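Local coordinates for glutathione S-transferase 2 (Onchocerca volvulus, PDB 1TU7), which catalyses the conjugation of glutathione to electrophilic substrates as a homodimeric pi-class enzyme and appears to play a central part in the parasite's detoxification system, at residues Asn75-Gly78 and Glu83-Tyr86; Thr102-Met107 and Thr111-Tyr116. All coordinates share one frame; numbering follows the deposited sequence.

In the fold
Both contacts involve helix 81-107 of the all-helical C-terminal domain, contact 1 near its start and contact 2 at its end, on opposite sides of the chain's centre. Both are partly buried and away from the annotated glutathione sites, but contact 2 has two buried touching residues, Met104 and Tyr116, and an exposed Glu112, whereas in contact 1 Thr84 alone is buried. Contact 1 sets the loop that leaves helix 63-73 against the first turns of helix 81-107; there the chemistry is polar, and the second subunit packs close by. Contact 2 joins two successive antiparallel helices by van der Waals packing of one methionine against backbone, a lysine stem and a tyrosine ring.

Contact 1: residues Asn75-Gly78 and Glu83-Tyr86; sequences NLNG and ETTY
Thr84 and Asn77 carry this contact. The threonine hydroxyl, OG1, lies 2.7 Å from Asn77 O, hydrogen-bonding distance, although Asn80 O also competes for its single proton. With chi1 at -58°, Thr84 places OG1 beside its own backbone N, and CG2 anti to that nitrogen, where the methyl meets the amide of Asn77, 3.5 Å from OD1, the two side chains crossing at a slant. Asn77 reaches it because its CG lies trans to the backbone N (chi1 -164°); its ND2 then makes a weak bond to a water 2.7 Å away, which donates to Thr84 O at 2.8 Å. Threonine suits its place by offering a hydroxyl and a methyl from one branch point.

Gly78, at a positive phi of 83°, brings its CA close to Glu83, with no side chain between it and the helix. Glu83, extended beyond CG, brings OE2 to 3.7 Å from Gly78 CA; the same oxygen accepts a hydrogen bond from Glu79 N. Arg72 of the second subunit packs on Thr84. With the hydroxyl's proton shared between two possible acceptors and the amide-water bond weak, the polar hold of the linker on helix 81-107 is probably modest.

Contact 2: residues Thr102-Met107 and Thr111-Tyr116; sequences TRMIYM and TEKDPY
Glu112 is the first residue of segment 111-116 to meet Met104, and it does so mainly through its backbone: Met104 CG rests 3.9 Å from Glu112 O. The glutamate CB lies a little farther off, 4.4 Å from the same CG, so its aliphatic base borders the contact while the residue as a whole remains exposed. The carbonyl oxygen is already engaged within its own helix, accepting from Tyr116 N at 3.0 Å.

Next comes Lys113, whose CA is 3.8 Å from Met104 SD, with CB at 4.1 Å. Beyond CG the lysine is fully extended and leads its ammonium group away from the methionine to Tyr109 OH, a division that suits a long chain with an apolar stem and a charged end.

The two segments belong to consecutive antiparallel helices, 81-107 and 109-132, of the helical domain of the GST fold. Their local axes approach to 9.0 Å at 155°. Met104, long and unbranched, does most of the bridging, met from the other helix by Tyr116.

Tyr116, one turn after Glu112, points its CB toward helix 81-107. Met104 bends at chi2 (-85°) and again at chi3 (-62°), which carries CE to 3.9 Å from Tyr116 CD1, the two side chains meeting nearly at right angles. The large ring of this buried residue offers the methyl a broad apolar surface. Leu164 of helix 149-164 touches Met104, Lys113 and Tyr116 alike.

Contact 1: residues Asn75-Gly78 and Glu83-Tyr86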
ATOM      1  N   ASN A  75     -17.171   0.798 -10.875  1.00 11.92           N
ATOM      2  CA  ASN A  75     -18.043   0.256  -9.840  1.00 11.71           C
ATOM      3  C   ASN A  75     -17.600  -1.076  -9.261  1.00 11.97           C
ATOM      4  O   ASN A  75     -18.414  -1.936  -8.944  1.00 12.79           O
ATOM      5  CB  ASN A  75     -19.473   0.150 -10.417  1.00 11.74           C
ATOM      6  CG  ASN A  75     -20.593   0.169  -9.368  1.00 13.37           C
ATOM      7  OD1 ASN A  75     -21.732  -0.327  -9.636  1.00 16.16           O
ATOM      8  ND2 ASN A  75     -20.321   0.675  -8.208  1.00 12.77           N
ATOM      9  N   LEU A  76     -16.275  -1.234  -9.134  1.00 11.21           N
ATOM     10  CA  LEU A  76     -15.651  -2.411  -8.540  1.00 11.31           C
ATOM     11  C   LEU A  76     -14.981  -2.068  -7.197  1.00 11.96           C
ATOM     12  O   LEU A  76     -14.026  -2.717  -6.803  1.00 12.27           O
ATOM     13  CB  LEU A  76     -14.633  -3.031  -9.510  1.00 11.95           C
ATOM     14  CG  LEU A  76     -15.111  -4.235 -10.309  1.00 14.48           C
ATOM     15  CD1 LEU A  76     -16.109  -3.801 -11.354  1.00 16.47           C
ATOM     16  CD2 LEU A  76     -13.936  -4.978 -10.935  1.00 15.11           C
ATOM     17  N   ASN A  77     -15.517  -1.079  -6.507  1.00 12.50           N
ATOM     18  CA  ASN A  77     -14.996  -0.571  -5.224  1.00 12.12           C
ATOM     19  C   ASN A  77     -15.971  -0.821  -4.074  1.00 12.41           C
ATOM     20  O   ASN A  77     -15.932  -0.107  -3.094  1.00 13.23           O
ATOM     21  CB  ASN A  77     -14.764   0.931  -5.365  1.00 11.52           C
ATOM     22  CG  ASN A  77     -13.879   1.522  -4.291  1.00 13.11           C
ATOM     23  OD1 ASN A  77     -14.061   2.704  -3.935  1.00 16.69           O
ATOM     24  ND2 ASN A  77     -12.882   0.805  -3.879  1.00 11.52           N
ATOM     25  N   GLY A  78     -16.853  -1.796  -4.196  1.00 12.35           N
ATOM     26  CA  GLY A  78     -17.867  -2.079  -3.175  1.00 13.10           C
ATOM     27  C   GLY A  78     -19.064  -1.187  -3.306  1.00 13.33           C
ATOM     28  O   GLY A  78     -19.032  -0.170  -3.972  1.00 13.99           O
ATOM     29  N   GLU A  83     -17.903  -2.180   2.645  1.00 13.75           N
ATOM     30  CA  GLU A  83     -17.356  -3.041   1.600  1.00 12.83           C
ATOM     31  C   GLU A  83     -16.086  -2.415   1.010  1.00 12.29           C
ATOM     32  O   GLU A  83     -15.116  -3.113   0.717  1.00 12.17           O
ATOM     33  CB  GLU A  83     -18.386  -3.291   0.496  1.00 12.98           C
ATOM     34  CG  GLU A  83     -19.536  -4.179   0.960  1.00 13.50           C
ATOM     35  CD  GLU A  83     -20.469  -4.619  -0.168  1.00 18.72           C
ATOM     36  OE1 GLU A  83     -21.377  -5.477   0.082  1.00 21.96           O
ATOM     37  OE2 GLU A  83     -20.321  -4.134  -1.292  1.00 16.61           O
ATOM     38  N   THR A  84     -16.119  -1.112   0.771  1.00 11.99           N
ATOM     39  CA  THR A  84     -14.958  -0.406   0.239  1.00 12.09           C
ATOM     40  C   THR A  84     -13.732  -0.594   1.150  1.00 12.91           C
ATOM     41  O   THR A  84     -12.616  -0.820   0.690  1.00 12.88           O
ATOM     42  CB  THR A  84     -15.301   1.072   0.068  1.00 12.21           C
ATOM     43  OG1 THR A  84     -16.426   1.183  -0.807  1.00 13.23           O
ATOM     44  CG2 THR A  84     -14.139   1.861  -0.584  1.00 12.56           C
ATOM     45  N   THR A  85     -13.954  -0.465   2.453  1.00 11.72           N
ATOM     46  CA  THR A  85     -12.901  -0.653   3.417  1.00 11.47           C
ATOM     47  C   THR A  85     -12.418  -2.098   3.428  1.00 10.90           C
ATOM     48  O   THR A  85     -11.217  -2.368   3.476  1.00 11.63           O
ATOM     49  CB  THR A  85     -13.418  -0.281   4.800  1.00 11.13           C
ATOM     50  OG1 THR A  85     -13.772   1.104   4.813  1.00 12.07           O
ATOM     51  CG2 THR A  85     -12.373  -0.464   5.870  1.00 12.35           C
ATOM     52  N   TYR A  86     -13.362  -3.034   3.386  1.00 12.04           N
ATOM     53  CA  TYR A  86     -13.028  -4.452   3.438  1.00 12.27           C
ATOM     54  C   TYR A  86     -12.154  -4.903   2.282  1.00 12.04           C
ATOM     55  O   TYR A  86     -11.127  -5.565   2.471  1.00 11.48           O
ATOM     56  CB  TYR A  86     -14.308  -5.298   3.488  1.00 12.26           C
ATOM     57  CG  TYR A  86     -14.008  -6.778   3.511  1.00 11.11           C
ATOM     58  CD1 TYR A  86     -14.373  -7.594   2.493  1.00 11.01           C
ATOM     59  CD2 TYR A  86     -13.358  -7.356   4.586  1.00 12.91           C
ATOM     60  CE1 TYR A  86     -14.114  -8.935   2.495  1.00 13.02           C
ATOM     61  CE2 TYR A  86     -13.092  -8.715   4.616  1.00 15.50           C
ATOM     62  CZ  TYR A  86     -13.484  -9.492   3.577  1.00 13.37           C
ATOM     63  OH  TYR A  86     -13.227 -10.855   3.591  1.00 14.59           O
TER
HETATM   64  O   HOH W   1     -11.413   0.223  -1.634  1.00 15.35           O

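Contact 2: residues Thr102-Met107 and Thr111-Tyr116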
ATOM      1  N   THR A 102       8.228 -11.433  -3.086  1.00 15.36           N
ATOM      2  CA  THR A 102       9.252 -10.764  -3.908  1.00 16.68           C
ATOM      3  C   THR A 102      10.612 -10.657  -3.210  1.00 16.18           C
ATOM      4  O   THR A 102      11.639 -10.716  -3.881  1.00 15.69           O
ATOM      5  CB  THR A 102       8.804  -9.387  -4.393  1.00 17.71           C
ATOM      6  OG1 THR A 102       8.415  -8.582  -3.311  1.00 21.27           O
ATOM      7  CG2 THR A 102       7.581  -9.460  -5.240  1.00 18.25           C
ATOM      8  N   ARG A 103      10.641 -10.540  -1.888  1.00 16.59           N
ATOM      9  CA  ARG A 103      11.919 -10.495  -1.169  1.00 17.06           C
ATOM     10  C   ARG A 103      12.622 -11.833  -1.389  1.00 17.44           C
ATOM     11  O   ARG A 103      13.810 -11.882  -1.694  1.00 18.20           O
ATOM     12  CB  ARG A 103      11.695 -10.246   0.316  1.00 18.87           C
ATOM     13  N   MET A 104      11.878 -12.921  -1.284  1.00 15.91           N
ATOM     14  CA  MET A 104      12.432 -14.249  -1.510  1.00 15.69           C
ATOM     15  C   MET A 104      12.931 -14.358  -2.948  1.00 16.71           C
ATOM     16  O   MET A 104      14.072 -14.732  -3.187  1.00 16.64           O
ATOM     17  CB  MET A 104      11.439 -15.326  -1.153  1.00 16.51           C
ATOM     18  CG  MET A 104      11.929 -16.726  -1.394  1.00 15.21           C
ATOM     19  SD  MET A 104      11.690 -17.319  -3.070  1.00 18.52           S
ATOM     20  CE  MET A 104       9.923 -17.250  -3.148  1.00 19.80           C
ATOM     21  N   ILE A 105      12.093 -13.977  -3.911  1.00 16.26           N
ATOM     22  CA  ILE A 105      12.424 -14.109  -5.319  1.00 16.49           C
ATOM     23  C   ILE A 105      13.694 -13.348  -5.685  1.00 17.23           C
ATOM     24  O   ILE A 105      14.560 -13.883  -6.395  1.00 17.15           O
ATOM     25  CB  ILE A 105      11.244 -13.590  -6.194  1.00 16.47           C
ATOM     26  CG1 ILE A 105      10.049 -14.528  -6.129  1.00 16.50           C
ATOM     27  CG2 ILE A 105      11.703 -13.386  -7.652  1.00 16.42           C
ATOM     28  CD1 ILE A 105      10.236 -15.894  -6.782  1.00 17.38           C
ATOM     29  N   TYR A 106      13.810 -12.114  -5.214  1.00 18.46           N
ATOM     30  CA  TYR A 106      14.860 -11.212  -5.711  1.00 19.57           C
ATOM     31  C   TYR A 106      16.113 -11.271  -4.846  1.00 21.40           C
ATOM     32  O   TYR A 106      17.198 -10.957  -5.346  1.00 22.94           O
ATOM     33  CB  TYR A 106      14.381  -9.755  -5.835  1.00 20.04           C
ATOM     34  CG  TYR A 106      13.443  -9.528  -7.001  1.00 20.95           C
ATOM     35  CD1 TYR A 106      12.078  -9.488  -6.809  1.00 20.30           C
ATOM     36  CD2 TYR A 106      13.915  -9.323  -8.302  1.00 25.52           C
ATOM     37  CE1 TYR A 106      11.202  -9.297  -7.848  1.00 21.18           C
ATOM     38  CE2 TYR A 106      13.028  -9.118  -9.360  1.00 24.96           C
ATOM     39  CZ  TYR A 106      11.663  -9.116  -9.120  1.00 23.57           C
ATOM     40  OH  TYR A 106      10.763  -8.898 -10.160  1.00 21.83           O
ATOM     41  N   MET A 107      15.986 -11.668  -3.582  1.00 21.46           N
ATOM     42  CA  MET A 107      17.110 -11.586  -2.639  1.00 22.60           C
ATOM     43  C   MET A 107      17.644 -12.925  -2.200  1.00 22.35           C
ATOM     44  O   MET A 107      18.794 -12.993  -1.760  1.00 23.96           O
ATOM     45  CB  MET A 107      16.739 -10.828  -1.350  1.00 23.10           C
ATOM     46  CG  MET A 107      16.131  -9.446  -1.531  1.00 27.61           C
ATOM     47  SD  MET A 107      17.182  -8.340  -2.435  1.00 38.11           S
ATOM     48  CE  MET A 107      18.519  -8.112  -1.280  1.00 37.68           C
ATOM     49  N   THR A 111      18.331 -20.034  -1.688  1.00 19.94           N
ATOM     50  CA  THR A 111      18.409 -20.653  -0.359  1.00 20.82           C
ATOM     51  C   THR A 111      17.146 -20.576   0.457  1.00 21.42           C
ATOM     52  O   THR A 111      17.038 -21.274   1.460  1.00 21.97           O
ATOM     53  CB  THR A 111      19.559 -20.055   0.447  1.00 20.93           C
ATOM     54  OG1 THR A 111      19.388 -18.644   0.554  1.00 22.66           O
ATOM     55  CG2 THR A 111      20.893 -20.262  -0.303  1.00 22.11           C
ATOM     56  N   GLU A 112      16.188 -19.749   0.062  1.00 21.45           N
ATOM     57  CA  GLU A 112      15.022 -19.547   0.924  1.00 22.10           C
ATOM     58  C   GLU A 112      13.717 -19.873   0.263  1.00 21.24           C
ATOM     59  O   GLU A 112      12.682 -19.741   0.897  1.00 19.88           O
ATOM     60  CB  GLU A 112      15.016 -18.137   1.454  1.00 23.07           C
ATOM     61  CG  GLU A 112      16.374 -17.803   2.045  1.00 27.98           C
ATOM     62  CD  GLU A 112      16.356 -16.800   3.168  1.00 33.64           C
ATOM     63  OE1 GLU A 112      15.406 -15.994   3.264  1.00 37.75           O
ATOM     64  OE2 GLU A 112      17.345 -16.827   3.939  1.00 36.12           O
ATOM     65  N   LYS A 113      13.750 -20.319  -0.974  1.00 20.85           N
ATOM     66  CA  LYS A 113      12.532 -20.764  -1.623  1.00 20.60           C
ATOM     67  C   LYS A 113      11.890 -21.900  -0.833  1.00 21.26           C
ATOM     68  O   LYS A 113      10.704 -21.874  -0.532  1.00 20.06           O
ATOM     69  CB  LYS A 113      12.840 -21.218  -3.040  1.00 20.76           C
ATOM     70  CG  LYS A 113      11.630 -21.738  -3.796  1.00 22.51           C
ATOM     71  CD  LYS A 113      12.076 -22.287  -5.120  1.00 25.36           C
ATOM     72  CE  LYS A 113      11.001 -23.047  -5.818  1.00 28.15           C
ATOM     73  NZ  LYS A 113      11.533 -23.586  -7.096  1.00 28.82           N
ATOM     74  N   ASP A 114      12.666 -22.905  -0.476  1.00 21.88           N
ATOM     75  CA  ASP A 114      12.063 -24.070   0.127  1.00 22.85           C
ATOM     76  C   ASP A 114      11.531 -23.819   1.545  1.00 22.96           C
ATOM     77  O   ASP A 114      10.423 -24.249   1.841  1.00 22.37           O
ATOM     78  CB  ASP A 114      12.985 -25.288   0.007  1.00 24.89           C
ATOM     79  CG  ASP A 114      13.010 -25.847  -1.421  1.00 27.85           C
ATOM     80  OD1 ASP A 114      12.039 -25.610  -2.175  1.00 33.73           O
ATOM     81  OD2 ASP A 114      13.934 -26.550  -1.893  1.00 34.80           O
ATOM     82  N   PRO A 115      12.271 -23.089   2.381  1.00 22.60           N
ATOM     83  CA  PRO A 115      11.764 -22.628   3.679  1.00 22.11           C
ATOM     84  C   PRO A 115      10.542 -21.736   3.548  1.00 20.58           C
ATOM     85  O   PRO A 115       9.645 -21.791   4.367  1.00 21.14           O
ATOM     86  CB  PRO A 115      12.948 -21.834   4.266  1.00 23.39           C
ATOM     87  CG  PRO A 115      14.123 -22.376   3.579  1.00 24.06           C
ATOM     88  CD  PRO A 115      13.697 -22.750   2.215  1.00 23.41           C
ATOM     89  N   TYR A 116      10.511 -20.897   2.531  1.00 18.62           N
ATOM     90  CA  TYR A 116       9.331 -20.056   2.329  1.00 18.09           C
ATOM     91  C   TYR A 116       8.108 -20.922   2.060  1.00 17.78           C
ATOM     92  O   TYR A 116       7.064 -20.777   2.707  1.00 16.77           O
ATOM     93  CB  TYR A 116       9.578 -19.152   1.140  1.00 17.53           C
ATOM     94  CG  TYR A 116       8.413 -18.237   0.772  1.00 14.80           C
ATOM     95  CD1 TYR A 116       7.583 -18.543  -0.289  1.00 15.20           C
ATOM     96  CD2 TYR A 116       8.190 -17.066   1.471  1.00 16.63           C
ATOM     97  CE1 TYR A 116       6.512 -17.686  -0.640  1.00 14.75           C
ATOM     98  CE2 TYR A 116       7.140 -16.206   1.143  1.00 16.62           C
ATOM     99  CZ  TYR A 116       6.321 -16.527   0.072  1.00 15.09           C
ATOM    100  OH  TYR A 116       5.298 -15.679  -0.237  1.00 15.31           O
TER